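Local coordinates for protein 5-oxoprolinase subunit C (Escherichia coli, PDB 5DUD) that forms one subunit of the ATP-hydrolysing 5-oxoprolinase, which cleaves 5-oxoproline to L-glutamate at the expense of ATP, at residues A[172-177]-A[259-264]. Numbering follows the deposited sequence.
Sequences NRIRAL and ACIIEA
Ala176 and Ile261 face each other as a non-hydrogen-bonded pair where two antiparallel strands, 173-177 and 259-261, meet in the cyclophilin-like carboxyltransferase domain. Beside them Leu177 and Cys260 make the hydrogen-bonded pair: Leu177 N bonds to Cys260 O at 2.8 Å, and Cys260 N to Leu177 O. On the face of Ala176 and Ile261, the methyl of Ala176 is a small bump in the notch between Ala259 CB and Ile261 CG1, 4.1 and 4.2 Å from Ala176 CB. Ile261 also meets Ile174, CG2 to CG2; in Ile174, chi1 -77° sets CG1 beside the backbone N and leaves CG2 anti to it, turned to Ile261. Helix 266-271 touches both isoleucines. On the other side, Ile262 fits between Arg175 and Leu177, its CG2 4.2 Å from Leu177 CD1, while Ala288 of helix 285-302 touches both Leu177 and Ile262. The Arg175 guanidinium is salt-bridged through NH2 to Asp265, and Ile262 CD1 lies over one of its faces, off-centre toward the rim. An alanine in place of Ile262 would probably open a gap between Arg175 and Leu177, leaving that guanidinium face without its packing and Asp265 to hold the group. Ile262 CD1 is 3.9 Å from Arg175 NE and 4.0 Å from Arg175 CB.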
loop_
_atom_site.group_PDB
_atom_site.type_symbol
_atom_site.label_atom_id
_atom_site.label_comp_id
_atom_site.label_asym_id
_atom_site.label_seq_id
_atom_site.Cartn_x
_atom_site.Cartn_y
_atom_site.Cartn_z
ATOM N N ASN A 172 9.617 5.189 20.477
ATOM C CA ASN A 172 8.219 5.626 20.343
ATOM C C ASN A 172 8.126 7.047 19.742
ATOM O O ASN A 172 7.030 7.422 19.328
ATOM C CB ASN A 172 7.439 5.548 21.674
ATOM C CG ASN A 172 8.093 6.205 22.864
ATOM O OD1 ASN A 172 7.938 7.406 23.102
ATOM N ND2 ASN A 172 8.829 5.428 23.651
ATOM N N ARG A 173 9.240 7.836 19.695
ATOM C CA ARG A 173 9.239 9.175 19.090
ATOM C C ARG A 173 9.471 9.047 17.578
ATOM O O ARG A 173 10.463 8.449 17.167
ATOM C CB ARG A 173 10.296 10.084 19.737
ATOM C CG ARG A 173 10.106 10.213 21.243
ATOM C CD ARG A 173 10.690 11.481 21.832
ATOM N NE ARG A 173 9.943 12.687 21.459
ATOM C CZ ARG A 173 8.771 13.067 21.972
ATOM N NH1 ARG A 173 8.163 12.326 22.896
ATOM N NH2 ARG A 173 8.193 14.190 21.557
ATOM N N ILE A 174 8.539 9.567 16.762
ATOM C CA ILE A 174 8.586 9.465 15.301
ATOM C C ILE A 174 8.462 10.859 14.675
ATOM O O ILE A 174 7.518 11.585 14.964
ATOM C CB ILE A 174 7.456 8.492 14.841
ATOM C CG1 ILE A 174 7.866 7.018 15.102
ATOM C CG2 ILE A 174 7.070 8.688 13.368
ATOM C CD1 ILE A 174 6.864 6.233 15.860
ATOM N N ARG A 175 9.408 11.217 13.807
ATOM C CA ARG A 175 9.417 12.516 13.138
ATOM C C ARG A 175 8.400 12.565 12.002
ATOM O O ARG A 175 8.515 11.793 11.053
ATOM C CB ARG A 175 10.819 12.831 12.600
ATOM C CG ARG A 175 11.809 13.201 13.695
ATOM C CD ARG A 175 13.228 13.303 13.171
ATOM N NE ARG A 175 13.784 11.990 12.845
ATOM C CZ ARG A 175 15.000 11.776 12.348
ATOM N NH1 ARG A 175 15.822 12.798 12.119
ATOM N NH2 ARG A 175 15.411 10.542 12.086
ATOM N N ALA A 176 7.397 13.452 12.104
ATOM C CA ALA A 176 6.384 13.625 11.061
ATOM C C ALA A 176 6.426 15.051 10.532
ATOM O O ALA A 176 6.710 15.979 11.287
ATOM C CB ALA A 176 4.991 13.290 11.593
ATOM N N LEU A 177 6.140 15.212 9.226
ATOM C CA LEU A 177 6.098 16.504 8.540
ATOM C C LEU A 177 4.637 16.940 8.382
ATOM O O LEU A 177 3.823 16.126 7.951
ATOM C CB LEU A 177 6.775 16.420 7.156
ATOM C CG LEU A 177 8.251 16.785 7.106
ATOM C CD1 LEU A 177 8.861 16.408 5.768
ATOM C CD2 LEU A 177 8.456 18.278 7.315
ATOM N N ALA A 259 -0.573 14.949 8.730
ATOM C CA ALA A 259 0.888 14.834 8.723
ATOM C C ALA A 259 1.364 13.633 7.913
ATOM O O ALA A 259 0.558 12.786 7.529
ATOM C CB ALA A 259 1.402 14.733 10.151
ATOM N N CYS A 260 2.670 13.583 7.628
ATOM C CA CYS A 260 3.290 12.485 6.886
ATOM C C CYS A 260 4.585 12.091 7.576
ATOM O O CYS A 260 5.451 12.940 7.770
ATOM C CB CYS A 260 3.530 12.866 5.427
ATOM S SG CYS A 260 4.142 11.504 4.399
ATOM N N ILE A 261 4.693 10.820 7.986
ATOM C CA ILE A 261 5.875 10.283 8.660
ATOM C C ILE A 261 6.988 10.076 7.625
ATOM O O ILE A 261 6.727 9.602 6.514
ATOM C CB ILE A 261 5.523 8.976 9.420
ATOM C CG1 ILE A 261 4.476 9.264 10.524
ATOM C CG2 ILE A 261 6.765 8.317 10.033
ATOM C CD1 ILE A 261 3.572 8.183 10.755
ATOM N N ILE A 262 8.219 10.462 7.992
ATOM C CA ILE A 262 9.373 10.366 7.094
ATOM C C ILE A 262 9.807 8.904 6.954
ATOM O O ILE A 262 9.699 8.135 7.909
ATOM C CB ILE A 262 10.551 11.292 7.528
ATOM C CG1 ILE A 262 11.187 10.889 8.897
ATOM C CG2 ILE A 262 10.087 12.749 7.532
ATOM C CD1 ILE A 262 12.474 11.573 9.229
ATOM N N GLU A 263 10.287 8.530 5.760
ATOM C CA GLU A 263 10.719 7.162 5.436
ATOM C C GLU A 263 11.815 6.622 6.386
ATOM O O GLU A 263 11.845 5.417 6.633
ATOM C CB GLU A 263 11.211 7.102 3.980
ATOM C CG GLU A 263 11.475 5.699 3.454
ATOM C CD GLU A 263 11.668 5.633 1.952
ATOM O OE1 GLU A 263 12.778 5.258 1.511
ATOM O OE2 GLU A 263 10.713 5.969 1.213
ATOM N N ALA A 264 12.681 7.500 6.933
ATOM C CA ALA A 264 13.733 7.087 7.868
ATOM C C ALA A 264 13.168 6.614 9.224
ATOM O O ALA A 264 13.841 5.842 9.902
ATOM C CB ALA A 264 14.713 8.235 8.092
#